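Local coordinates for protein nucleoporin NUP82 (Chaetomium thermophilum, PDB 5CWW) that probably serves as a structural component of the nuclear pore complex and as a docking partner for transient nuclear transport factors, at residues 9-14 and 587-592; 17-22 and 582-587; 563-568 and 575-580; 53-58 and 66-71. All blocks are in the same frame, centred on the assembly; numbering follows the deposited sequence.

Contact 1 (9-14 and 587-592)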
loop_
_atom_site.group_PDB
_atom_site.type_symbol
_atom_site.label_atom_id
_atom_site.label_comp_id
_atom_site.label_asym_id
_atom_site.label_seq_id
_atom_site.Cartn_x
_atom_site.Cartn_y
_atom_site.Cartn_z
ATOM N N PRO B 9 26.018 -15.164 15.668
ATOM C CA PRO B 9 26.725 -16.269 16.326
ATOM C C PRO B 9 27.727 -16.947 15.397
ATOM O O PRO B 9 27.703 -16.710 14.190
ATOM C CB PRO B 9 25.595 -17.228 16.715
ATOM C CG PRO B 9 24.486 -16.914 15.778
ATOM C CD PRO B 9 24.579 -15.442 15.517
ATOM N N ALA B 10 28.594 -17.780 15.962
ATOM C CA ALA B 10 29.672 -18.406 15.203
ATOM C C ALA B 10 29.151 -19.298 14.080
ATOM O O ALA B 10 29.811 -19.454 13.053
ATOM C CB ALA B 10 30.563 -19.210 16.135
ATOM N N TRP B 11 27.971 -19.882 14.273
ATOM C CA TRP B 11 27.425 -20.826 13.301
ATOM C C TRP B 11 26.737 -20.112 12.134
ATOM O O TRP B 11 26.101 -20.753 11.296
ATOM C CB TRP B 11 26.455 -21.805 13.978
ATOM C CG TRP B 11 25.360 -21.168 14.776
ATOM C CD1 TRP B 11 25.415 -20.793 16.087
ATOM C CD2 TRP B 11 24.039 -20.848 14.323
ATOM N NE1 TRP B 11 24.214 -20.252 16.476
ATOM C CE2 TRP B 11 23.351 -20.275 15.411
ATOM C CE3 TRP B 11 23.372 -20.987 13.101
ATOM C CZ2 TRP B 11 22.032 -19.839 15.316
ATOM C CZ3 TRP B 11 22.060 -20.554 13.009
ATOM C CH2 TRP B 11 21.405 -19.987 14.109
ATOM N N LEU B 12 26.871 -18.789 12.086
ATOM C CA LEU B 12 26.402 -18.000 10.948
ATOM C C LEU B 12 27.544 -17.176 10.356
ATOM O O LEU B 12 27.347 -16.443 9.386
ATOM C CB LEU B 12 25.246 -17.081 11.356
ATOM C CG LEU B 12 23.890 -17.741 11.623
ATOM C CD1 LEU B 12 22.877 -16.701 12.079
ATOM C CD2 LEU B 12 23.373 -18.475 10.393
ATOM N N ASN B 13 28.732 -17.302 10.941
ATOM C CA ASN B 13 29.919 -16.621 10.434
ATOM C C ASN B 13 30.893 -17.604 9.800
ATOM O O ASN B 13 30.966 -18.764 10.199
ATOM C CB ASN B 13 30.620 -15.853 11.557
ATOM C CG ASN B 13 29.742 -14.780 12.171
ATOM O OD1 ASN B 13 29.649 -14.664 13.392
ATOM N ND2 ASN B 13 29.093 -13.985 11.325
ATOM N N GLU B 14 31.636 -17.126 8.808
ATOM C CA GLU B 14 32.630 -17.938 8.115
ATOM C C GLU B 14 33.624 -18.536 9.116
ATOM O O GLU B 14 33.974 -17.883 10.097
ATOM C CB GLU B 14 33.358 -17.081 7.073
ATOM C CG GLU B 14 34.038 -17.864 5.959
ATOM C CD GLU B 14 34.572 -16.970 4.854
ATOM O OE1 GLU B 14 35.373 -17.462 4.031
ATOM O OE2 GLU B 14 34.188 -15.783 4.804
ATOM N N ALA B 587 22.308 -11.343 13.388
ATOM C CA ALA B 587 21.406 -12.140 14.212
ATOM C C ALA B 587 21.563 -11.777 15.684
ATOM O O ALA B 587 22.473 -12.260 16.358
ATOM C CB ALA B 587 21.666 -13.621 13.997
ATOM N N LEU B 588 20.667 -10.923 16.170
ATOM C CA LEU B 588 20.725 -10.426 17.540
ATOM C C LEU B 588 19.617 -11.037 18.396
ATOM O O LEU B 588 18.432 -10.901 18.086
ATOM C CB LEU B 588 20.617 -8.900 17.540
ATOM C CG LEU B 588 21.638 -8.199 16.639
ATOM C CD1 LEU B 588 21.375 -6.706 16.581
ATOM C CD2 LEU B 588 23.061 -8.475 17.111
ATOM N N PHE B 589 20.021 -11.697 19.479
ATOM C CA PHE B 589 19.107 -12.479 20.309
ATOM C C PHE B 589 18.624 -11.711 21.538
ATOM O O PHE B 589 19.351 -10.886 22.093
ATOM C CB PHE B 589 19.790 -13.779 20.748
ATOM C CG PHE B 589 19.993 -14.766 19.630
ATOM C CD1 PHE B 589 20.879 -14.497 18.599
ATOM C CD2 PHE B 589 19.301 -15.965 19.614
ATOM C CE1 PHE B 589 21.064 -15.401 17.569
ATOM C CE2 PHE B 589 19.483 -16.876 18.588
ATOM C CZ PHE B 589 20.366 -16.593 17.564
ATOM N N PHE B 590 17.391 -11.996 21.951
ATOM C CA PHE B 590 16.775 -11.346 23.108
ATOM C C PHE B 590 16.352 -12.346 24.173
ATOM O O PHE B 590 16.113 -11.972 25.321
ATOM C CB PHE B 590 15.563 -10.528 22.677
ATOM C CG PHE B 590 15.884 -9.472 21.677
ATOM C CD1 PHE B 590 16.415 -8.258 22.076
ATOM C CD2 PHE B 590 15.664 -9.696 20.332
ATOM C CE1 PHE B 590 16.713 -7.284 21.149
ATOM C CE2 PHE B 590 15.959 -8.731 19.405
ATOM C CZ PHE B 590 16.485 -7.520 19.810
ATOM N N GLU B 591 16.246 -13.615 23.790
ATOM C CA GLU B 591 15.808 -14.650 24.715
ATOM C C GLU B 591 16.144 -16.037 24.186
ATOM O O GLU B 591 15.624 -16.467 23.155
ATOM C CB GLU B 591 14.302 -14.531 24.962
ATOM C CG GLU B 591 13.761 -15.449 26.045
ATOM C CD GLU B 591 12.273 -15.253 26.269
ATOM O OE1 GLU B 591 11.604 -14.700 25.370
ATOM O OE2 GLU B 591 11.772 -15.640 27.345
ATOM N N THR B 592 17.022 -16.728 24.906
ATOM C CA THR B 592 17.421 -18.087 24.565
ATOM C C THR B 592 16.725 -19.072 25.499
ATOM O O THR B 592 16.241 -18.678 26.559
ATOM C CB THR B 592 18.945 -18.269 24.657
ATOM O OG1 THR B 592 19.392 -17.919 25.973
ATOM C CG2 THR B 592 19.649 -17.385 23.637
#
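Pro9 pushes the CD corner of its ring against the methyl of Ala587, CD to CB 3.8 Å, and also reaches the ring of Phe589, whose CE1 lies 4.1 Å from Pro9 CD. The side chains of Pro9 and Phe589 cross at about a right angle. Ala587 CB is met a second time by Leu12, through the CD1 branch at 3.8 Å, so one methyl receives both a proline and a leucine of the 9-14 segment. Trp11 adds a looser touch, its CZ2 standing 4.3 Å from Phe589 CZ. Phe589 holds CG anti to its carbonyl carbon (chi1 -70°), which carries CE1 and CZ to Pro9 and Trp11. This apolar seam belongs to the N-terminal beta-propeller part of NUP82, where residues just before the first blade meet strand 585-589 of the last. A backbone bond between Phe7 and Ala587 alongside the seam is consistent with the closure of a propeller ring by its N-terminal chain. Behind the first shell, Pro9 CG and Leu12 CG both pack on one face of the Trp11 indole, Pro9 CG 3.3 Å above its plane. The short 3-10 turn at 10-12 gathers these three side chains, with Leu12 N bonded to Pro9 O at 3.1 Å. Farther out, Trp11 leans on Lys73 and Trp76 of helix 69-77, while Phe589 stacks on Phe576. Beyond Phe589, Phe590 and Glu591 together face Tyr575 in a classic beta bulge.

Contact 2 (17-22 and 582-587)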
loop_
_atom_site.group_PDB
_atom_site.type_symbol
_atom_site.label_atom_id
_atom_site.label_comp_id
_atom_site.label_asym_id
_atom_site.label_seq_id
_atom_site.Cartn_x
_atom_site.Cartn_y
_atom_site.Cartn_z
ATOM N N PRO B 17 28.920 -23.269 7.677
ATOM C CA PRO B 17 28.093 -23.460 6.480
ATOM C C PRO B 17 26.932 -22.473 6.412
ATOM O O PRO B 17 26.477 -22.135 5.320
ATOM C CB PRO B 17 27.585 -24.896 6.630
ATOM C CG PRO B 17 27.600 -25.149 8.093
ATOM C CD PRO B 17 28.781 -24.389 8.625
ATOM N N GLY B 18 26.463 -22.020 7.570
ATOM C CA GLY B 18 25.352 -21.087 7.622
ATOM C C GLY B 18 25.681 -19.750 6.985
ATOM O O GLY B 18 24.790 -19.042 6.518
ATOM N N HIS B 19 26.964 -19.404 6.959
ATOM C CA HIS B 19 27.400 -18.122 6.416
ATOM C C HIS B 19 27.223 -18.067 4.901
ATOM O O HIS B 19 27.189 -16.987 4.312
ATOM C CB HIS B 19 28.861 -17.851 6.780
ATOM C CG HIS B 19 29.344 -16.498 6.360
ATOM N ND1 HIS B 19 28.882 -15.331 6.930
ATOM C CD2 HIS B 19 30.246 -16.125 5.420
ATOM C CE1 HIS B 19 29.478 -14.299 6.361
ATOM N NE2 HIS B 19 30.310 -14.752 5.442
ATOM N N LYS B 20 27.108 -19.234 4.274
ATOM C CA LYS B 20 26.944 -19.310 2.826
ATOM C C LYS B 20 25.646 -18.645 2.379
ATOM O O LYS B 20 25.527 -18.205 1.236
ATOM C CB LYS B 20 26.967 -20.769 2.363
ATOM C CG LYS B 20 28.306 -21.464 2.560
ATOM C CD LYS B 20 28.279 -22.884 2.010
ATOM C CE LYS B 20 29.619 -23.584 2.193
ATOM N NZ LYS B 20 30.717 -22.915 1.440
ATOM N N LEU B 21 24.676 -18.578 3.285
ATOM C CA LEU B 21 23.390 -17.954 2.996
ATOM C C LEU B 21 23.519 -16.459 2.712
ATOM O O LEU B 21 22.656 -15.872 2.060
ATOM C CB LEU B 21 22.423 -18.167 4.164
ATOM C CG LEU B 21 21.917 -19.594 4.377
ATOM C CD1 LEU B 21 21.262 -19.724 5.740
ATOM C CD2 LEU B 21 20.940 -19.982 3.281
ATOM N N PHE B 22 24.599 -15.853 3.199
ATOM C CA PHE B 22 24.751 -14.402 3.164
ATOM C C PHE B 22 25.943 -13.940 2.328
ATOM O O PHE B 22 25.895 -12.881 1.706
ATOM C CB PHE B 22 24.891 -13.870 4.592
ATOM C CG PHE B 22 23.811 -14.348 5.520
ATOM C CD1 PHE B 22 23.967 -15.526 6.232
ATOM C CD2 PHE B 22 22.637 -13.628 5.671
ATOM C CE1 PHE B 22 22.976 -15.974 7.086
ATOM C CE2 PHE B 22 21.641 -14.070 6.523
ATOM C CZ PHE B 22 21.811 -15.245 7.231
ATOM N N GLN B 582 25.248 -6.619 2.665
ATOM C CA GLN B 582 25.456 -7.171 1.332
ATOM C C GLN B 582 26.236 -8.482 1.394
ATOM O O GLN B 582 26.168 -9.294 0.470
ATOM C CB GLN B 582 26.199 -6.171 0.443
ATOM C CG GLN B 582 25.473 -4.852 0.229
ATOM C CD GLN B 582 24.285 -4.981 -0.705
ATOM O OE1 GLN B 582 23.281 -5.610 -0.368
ATOM N NE2 GLN B 582 24.395 -4.388 -1.887
ATOM N N THR B 583 26.963 -8.686 2.490
ATOM C CA THR B 583 27.889 -9.809 2.608
ATOM C C THR B 583 27.694 -10.638 3.878
ATOM O O THR B 583 27.817 -11.862 3.846
ATOM C CB THR B 583 29.347 -9.318 2.581
ATOM O OG1 THR B 583 29.609 -8.524 3.745
ATOM C CG2 THR B 583 29.610 -8.487 1.333
ATOM N N ASP B 584 27.387 -9.973 4.989
ATOM C CA ASP B 584 27.363 -10.630 6.294
ATOM C C ASP B 584 25.976 -10.624 6.934
ATOM O O ASP B 584 25.142 -9.781 6.606
ATOM C CB ASP B 584 28.357 -9.951 7.232
ATOM C CG ASP B 584 29.733 -9.815 6.617
ATOM O OD1 ASP B 584 30.135 -10.720 5.860
ATOM O OD2 ASP B 584 30.406 -8.797 6.884
ATOM N N PRO B 585 25.728 -11.570 7.856
ATOM C CA PRO B 585 24.438 -11.645 8.546
ATOM C C PRO B 585 24.383 -10.792 9.802
ATOM O O PRO B 585 25.417 -10.344 10.299
ATOM C CB PRO B 585 24.330 -13.124 8.906
ATOM C CG PRO B 585 25.736 -13.537 9.142
ATOM C CD PRO B 585 26.594 -12.710 8.208
ATOM N N ILE B 586 23.171 -10.575 10.298
ATOM C CA ILE B 586 22.951 -9.890 11.563
ATOM C C ILE B 586 21.885 -10.659 12.329
ATOM O O ILE B 586 20.712 -10.643 11.958
ATOM C CB ILE B 586 22.510 -8.425 11.358
ATOM C CG1 ILE B 586 23.587 -7.651 10.593
ATOM C CG2 ILE B 586 22.230 -7.755 12.702
ATOM C CD1 ILE B 586 23.165 -6.255 10.174
ATOM N N ALA B 587 22.308 -11.343 13.388
ATOM C CA ALA B 587 21.406 -12.140 14.212
ATOM C C ALA B 587 21.563 -11.777 15.684
ATOM O O ALA B 587 22.473 -12.260 16.358
ATOM C CB ALA B 587 21.666 -13.621 13.997
#
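Phe22 N is bonded to His19 O at 3.0 Å, the shortest backbone bond of the 3-10 turn that readies these two side chains to meet Pro585 from different directions. Phe22 presents a face: Pro585 CB stands 3.4 Å from the ring centroid and only 2° off the ring normal, a nearly perfectly centred CH-pi contact. With CG anti to the carbonyl carbon (chi1 -51°), the phenyl group is laid under the pyrrolidine. Were Phe22 replaced by an alanine, Pro585 CB would probably lose the ring face beneath it, and a gap would open toward Ala580 on strand 576-580. His19 presents an edge instead. Its ND1 is 3.7 Å from Pro585 CD, but the polar partner of ND1 is the carbonyl of Leu12, a hydrogen bond that fixes the rotation of the imidazole. The meeting joins the chain ahead of the first propeller blade to the turn that leads into strand 585-589 of the last blade. On that turn, Asp584 OD1 lies in the imidazole plane, 3.7 Å from His19 CE1, and the carboxylate is twisted 32° against the ring. The acid may therefore polarise the imidazole, although its oxygen is too far from NE2 for a bond. Phe22 O and Thr583 O, two acceptors, come within 3.1 Å of each other. Thr581 OG1 accepts from the backbone N atoms of both Thr583 and Asp584 and shapes the turn.

Contact 3 (563-568 and 575-580)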
loop_
_atom_site.group_PDB
_atom_site.type_symbol
_atom_site.label_atom_id
_atom_site.label_comp_id
_atom_site.label_asym_id
_atom_site.label_seq_id
_atom_site.Cartn_x
_atom_site.Cartn_y
_atom_site.Cartn_z
ATOM N N ALA B 563 18.880 -5.769 4.920
ATOM C CA ALA B 563 17.661 -6.519 4.669
ATOM C C ALA B 563 16.665 -6.232 5.786
ATOM O O ALA B 563 17.043 -6.167 6.957
ATOM C CB ALA B 563 17.956 -8.004 4.578
ATOM N N ALA B 564 15.402 -6.037 5.418
ATOM C CA ALA B 564 14.351 -5.765 6.389
ATOM C C ALA B 564 14.375 -6.805 7.499
ATOM O O ALA B 564 14.442 -8.006 7.232
ATOM C CB ALA B 564 12.993 -5.744 5.712
ATOM N N ALA B 565 14.332 -6.330 8.740
ATOM C CA ALA B 565 14.425 -7.195 9.909
ATOM C C ALA B 565 13.362 -8.285 9.876
ATOM O O ALA B 565 12.204 -8.025 9.559
ATOM C CB ALA B 565 14.297 -6.373 11.181
ATOM N N THR B 566 13.770 -9.507 10.199
ATOM C CA THR B 566 12.862 -10.644 10.246
ATOM C C THR B 566 12.843 -11.220 11.655
ATOM O O THR B 566 13.847 -11.748 12.133
ATOM C CB THR B 566 13.275 -11.738 9.246
ATOM O OG1 THR B 566 13.408 -11.166 7.937
ATOM C CG2 THR B 566 12.242 -12.853 9.209
ATOM N N SER B 567 11.700 -11.103 12.322
ATOM C CA SER B 567 11.564 -11.571 13.695
ATOM C C SER B 567 11.264 -13.065 13.737
ATOM O O SER B 567 10.402 -13.558 13.009
ATOM C CB SER B 567 10.462 -10.793 14.420
ATOM O OG SER B 567 10.442 -11.118 15.800
ATOM N N ILE B 568 11.987 -13.774 14.598
ATOM C CA ILE B 568 11.824 -15.216 14.756
ATOM C C ILE B 568 11.748 -15.587 16.231
ATOM O O ILE B 568 12.569 -15.142 17.032
ATOM C CB ILE B 568 12.982 -15.992 14.098
ATOM C CG1 ILE B 568 13.256 -15.419 12.704
ATOM C CG2 ILE B 568 12.655 -17.485 14.056
ATOM C CD1 ILE B 568 14.175 -16.255 11.822
ATOM N N TYR B 575 14.491 -16.439 20.594
ATOM C CA TYR B 575 13.803 -15.239 20.134
ATOM C C TYR B 575 14.826 -14.197 19.702
ATOM O O TYR B 575 15.608 -13.709 20.519
ATOM C CB TYR B 575 12.901 -14.707 21.250
ATOM C CG TYR B 575 12.244 -13.368 20.989
ATOM C CD1 TYR B 575 11.664 -13.071 19.761
ATOM C CD2 TYR B 575 12.173 -12.414 21.995
ATOM C CE1 TYR B 575 11.054 -11.845 19.538
ATOM C CE2 TYR B 575 11.566 -11.193 21.784
ATOM C CZ TYR B 575 11.008 -10.911 20.557
ATOM O OH TYR B 575 10.404 -9.691 20.362
ATOM N N PHE B 576 14.825 -13.860 18.415
ATOM C CA PHE B 576 15.847 -12.980 17.863
ATOM C C PHE B 576 15.410 -12.298 16.571
ATOM O O PHE B 576 14.378 -12.636 15.990
ATOM C CB PHE B 576 17.134 -13.772 17.612
ATOM C CG PHE B 576 16.993 -14.860 16.582
ATOM C CD1 PHE B 576 16.350 -16.047 16.892
ATOM C CD2 PHE B 576 17.514 -14.700 15.309
ATOM C CE1 PHE B 576 16.223 -17.050 15.949
ATOM C CE2 PHE B 576 17.390 -15.700 14.362
ATOM C CZ PHE B 576 16.745 -16.876 14.682
ATOM N N ILE B 577 16.211 -11.327 16.145
ATOM C CA ILE B 577 16.007 -10.634 14.881
ATOM C C ILE B 577 17.043 -11.091 13.876
ATOM O O ILE B 577 18.193 -11.338 14.233
ATOM C CB ILE B 577 16.116 -9.116 15.042
ATOM C CG1 ILE B 577 15.081 -8.617 16.038
ATOM C CG2 ILE B 577 15.925 -8.404 13.708
ATOM C CD1 ILE B 577 15.482 -7.329 16.647
ATOM N N LEU B 578 16.631 -11.186 12.618
ATOM C CA LEU B 578 17.534 -11.545 11.537
ATOM C C LEU B 578 17.556 -10.437 10.488
ATOM O O LEU B 578 16.509 -10.009 10.000
ATOM C CB LEU B 578 17.115 -12.874 10.908
ATOM C CG LEU B 578 18.031 -13.411 9.808
ATOM C CD1 LEU B 578 19.416 -13.732 10.360
ATOM C CD2 LEU B 578 17.411 -14.637 9.160
ATOM N N SER B 579 18.753 -9.963 10.166
ATOM C CA SER B 579 18.944 -9.034 9.059
ATOM C C SER B 579 20.227 -9.416 8.337
ATOM O O SER B 579 20.790 -10.480 8.596
ATOM C CB SER B 579 19.002 -7.586 9.553
ATOM O OG SER B 579 19.078 -6.675 8.468
ATOM N N ALA B 580 20.698 -8.558 7.441
ATOM C CA ALA B 580 21.915 -8.857 6.698
ATOM C C ALA B 580 22.436 -7.650 5.939
ATOM O O ALA B 580 21.663 -6.814 5.470
ATOM C CB ALA B 580 21.674 -10.011 5.728
#
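Ile568 and Phe576 form the close-packed end of this antiparallel hairpin, lying side by side and pointing the same way. Phe576 CG sits between its backbone N and carbonyl carbon (chi1 64°), which swings the ring alongside the strand and offers one face to Ile568 CB, 4.2 Å from the centroid in an offset CH-pi contact. Beneath the side chains the two residues are a hydrogen-bonded pair, Ile568 N to Phe576 O at 3.0 Å and Phe576 N to Ile568 O at 2.9 Å. A serine in place of Phe576 would probably strip Ile568 of its aromatic cover and leave a gap on that face of the sheet. Ala565 CB presses on Ile577 CG2 at 3.6 Å. Thr566 and Leu578 form a second hydrogen-bonded pair, Thr566 N to Leu578 O at 2.8 Å. Side-chain packing is slacker here: Ile568 CD1 merely grazes Leu578 CD2 at 4.5 Å, and the hydroxyl of partly exposed Thr566 makes a weak bond to Ala564 O. At the far end polar bonds take over. Ser579 OG donates to Ala563 O at 2.6 Å, in the carbonyl plane and on a lone pair, while Ala563 N reaches Ala580 O at 3.0 Å. In the propeller, strand 585-589 pairs with 576-580 on the side away from 566-570. The face with Ser567 and Ile577 lies on Tyr503 of strand 501-506 in the preceding blade, which Ala565 also touches, and that of Thr566 and Ile568 meets Ile49 and Arg51 of strand 49-52 in the first.

Contact 4 (53-58 and 66-71)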
loop_
_atom_site.group_PDB
_atom_site.type_symbol
_atom_site.label_atom_id
_atom_site.label_comp_id
_atom_site.label_asym_id
_atom_site.label_seq_id
_atom_site.Cartn_x
_atom_site.Cartn_y
_atom_site.Cartn_z
ATOM N N GLY B 53 8.839 -20.979 9.926
ATOM C CA GLY B 53 9.430 -21.690 11.044
ATOM C C GLY B 53 10.883 -21.279 11.209
ATOM O O GLY B 53 11.186 -20.091 11.332
ATOM N N THR B 54 11.782 -22.257 11.187
ATOM C CA THR B 54 13.214 -21.996 11.317
ATOM C C THR B 54 13.913 -21.903 9.959
ATOM O O THR B 54 15.122 -21.674 9.894
ATOM C CB THR B 54 13.904 -23.084 12.158
ATOM O OG1 THR B 54 13.669 -24.372 11.575
ATOM C CG2 THR B 54 13.373 -23.069 13.581
ATOM N N GLU B 55 13.155 -22.082 8.880
ATOM C CA GLU B 55 13.700 -21.932 7.534
ATOM C C GLU B 55 13.699 -20.467 7.119
ATOM O O GLU B 55 12.794 -19.714 7.483
ATOM C CB GLU B 55 12.893 -22.748 6.520
ATOM C CG GLU B 55 12.911 -24.252 6.745
ATOM C CD GLU B 55 12.159 -25.008 5.662
ATOM O OE1 GLU B 55 11.686 -24.365 4.701
ATOM O OE2 GLU B 55 12.040 -26.247 5.771
ATOM N N ILE B 56 14.712 -20.067 6.353
ATOM C CA ILE B 56 14.765 -18.717 5.809
ATOM C C ILE B 56 15.149 -18.740 4.332
ATOM O O ILE B 56 15.812 -19.665 3.862
ATOM C CB ILE B 56 15.765 -17.820 6.580
ATOM C CG1 ILE B 56 17.194 -18.363 6.473
ATOM C CG2 ILE B 56 15.345 -17.701 8.036
ATOM C CD1 ILE B 56 18.249 -17.404 6.989
ATOM N N PHE B 57 14.720 -17.707 3.616
ATOM C CA PHE B 57 15.015 -17.550 2.198
ATOM C C PHE B 57 15.695 -16.204 1.998
ATOM O O PHE B 57 15.122 -15.163 2.311
ATOM C CB PHE B 57 13.737 -17.645 1.363
ATOM C CG PHE B 57 13.006 -18.947 1.524
ATOM C CD1 PHE B 57 12.187 -19.167 2.619
ATOM C CD2 PHE B 57 13.139 -19.951 0.581
ATOM C CE1 PHE B 57 11.515 -20.365 2.771
ATOM C CE2 PHE B 57 12.469 -21.152 0.726
ATOM C CZ PHE B 57 11.655 -21.358 1.822
ATOM N N VAL B 58 16.921 -16.236 1.483
ATOM C CA VAL B 58 17.747 -15.039 1.380
ATOM C C VAL B 58 18.061 -14.701 -0.069
ATOM O O VAL B 58 18.813 -15.413 -0.736
ATOM C CB VAL B 58 19.071 -15.213 2.151
ATOM C CG1 VAL B 58 19.873 -13.915 2.145
ATOM C CG2 VAL B 58 18.797 -15.670 3.579
ATOM N N TRP B 66 18.436 -20.884 0.288
ATOM C CA TRP B 66 17.506 -21.540 1.197
ATOM C C TRP B 66 18.250 -22.318 2.278
ATOM O O TRP B 66 19.191 -23.052 1.980
ATOM C CB TRP B 66 16.598 -22.473 0.395
ATOM C CG TRP B 66 15.570 -23.201 1.192
ATOM C CD1 TRP B 66 14.950 -22.772 2.328
ATOM C CD2 TRP B 66 15.036 -24.497 0.905
ATOM N NE1 TRP B 66 14.059 -23.722 2.767
ATOM C CE2 TRP B 66 14.095 -24.792 1.911
ATOM C CE3 TRP B 66 15.264 -25.438 -0.105
ATOM C CZ2 TRP B 66 13.382 -25.988 1.936
ATOM C CZ3 TRP B 66 14.556 -26.624 -0.078
ATOM C CH2 TRP B 66 13.626 -26.890 0.936
ATOM N N GLY B 67 17.831 -22.162 3.531
ATOM C CA GLY B 67 18.471 -22.870 4.624
ATOM C C GLY B 67 17.655 -22.949 5.902
ATOM O O GLY B 67 16.856 -22.062 6.201
ATOM N N ASP B 68 17.866 -24.028 6.653
ATOM C CA ASP B 68 17.238 -24.218 7.957
ATOM C C ASP B 68 18.234 -23.848 9.053
ATOM O O ASP B 68 19.300 -24.454 9.163
ATOM C CB ASP B 68 16.767 -25.666 8.124
ATOM C CG ASP B 68 15.877 -25.863 9.340
ATOM O OD1 ASP B 68 16.199 -25.328 10.422
ATOM O OD2 ASP B 68 14.847 -26.559 9.213
ATOM N N LEU B 69 17.880 -22.855 9.863
ATOM C CA LEU B 69 18.773 -22.358 10.905
ATOM C C LEU B 69 19.049 -23.403 11.980
ATOM O O LEU B 69 20.113 -23.397 12.595
ATOM C CB LEU B 69 18.188 -21.100 11.550
ATOM C CG LEU B 69 17.984 -19.896 10.628
ATOM C CD1 LEU B 69 17.378 -18.737 11.407
ATOM C CD2 LEU B 69 19.289 -19.474 9.967
ATOM N N ALA B 70 18.089 -24.296 12.204
ATOM C CA ALA B 70 18.246 -25.347 13.205
ATOM C C ALA B 70 19.361 -26.308 12.809
ATOM O O ALA B 70 20.262 -26.588 13.600
ATOM C CB ALA B 70 16.939 -26.102 13.396
ATOM N N GLN B 71 19.295 -26.806 11.579
ATOM C CA GLN B 71 20.276 -27.765 11.085
ATOM C C GLN B 71 21.655 -27.122 10.946
ATOM O O GLN B 71 22.666 -27.730 11.293
ATOM C CB GLN B 71 19.826 -28.350 9.744
ATOM C CG GLN B 71 18.439 -28.983 9.780
ATOM C CD GLN B 71 18.001 -29.524 8.430
ATOM O OE1 GLN B 71 18.827 -29.817 7.565
ATOM N NE2 GLN B 71 16.691 -29.657 8.243
#
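Thr54 turns OG1 between its backbone N and carbonyl carbon (chi1 57°), and Asp68 holds CG anti to its own N (chi1 -169°), which brings the hydroxyl to Asp68 OD1 at 2.9 Å. That oxygen is gripped twice: Thr54 comes from above the carboxylate plane, whereas Ala70 N arrives at 2.8 Å nearly along the C-O axis, an N-cap bond. Leu69 N donates to Thr54 O at 3.0 Å at the same corner. Farther along, Trp66 NE1 points in its ring plane at Glu55 OE1, 3.1 Å away, striking that oxygen 69° out of the carboxylate plane. Arg52 forms a salt bridge to the same oxygen and probably offsets the charge of Glu55, whose OE2 bonds to Ser145 and lies 4.5 Å from Asp68 OD2. Phe57 and Trp66 lie side by side, planes near parallel but slid until the rings barely overlap, Phe57 CE2 3.4 Å from Trp66 CD1. On the opposite face, Ile56 CD1 packs on Leu69 CD2 at 3.8 Å. Ile56 and Gly67 form a hydrogen-bonded pair. The arrangement is a beta hairpin of strands 55-60 and 63-68, central in the four-stranded first propeller blade, running directly into an Asp-capped helix.

All four contacts cluster on one side of the chain's centre, their centres 11 to 13 Å apart, where the first and last propeller blades meet. Along the chain contact 1 spans the widest interval and encloses contact 2, within which contact 4 and then contact 3 follow in series. Contacts 1 and 2 share Ala587 and use strand 585-589, the neighbour of strand 576-580 of contact 3 in the last blade's sheet; contact 4 is the central hairpin of the first blade. The two blades touch where Leu578 CD2 packs 3.6 Å from Ile56 CD1. Residues near both ends of this N-terminal propeller domain meet here, consistent with closure of the ring at this seam.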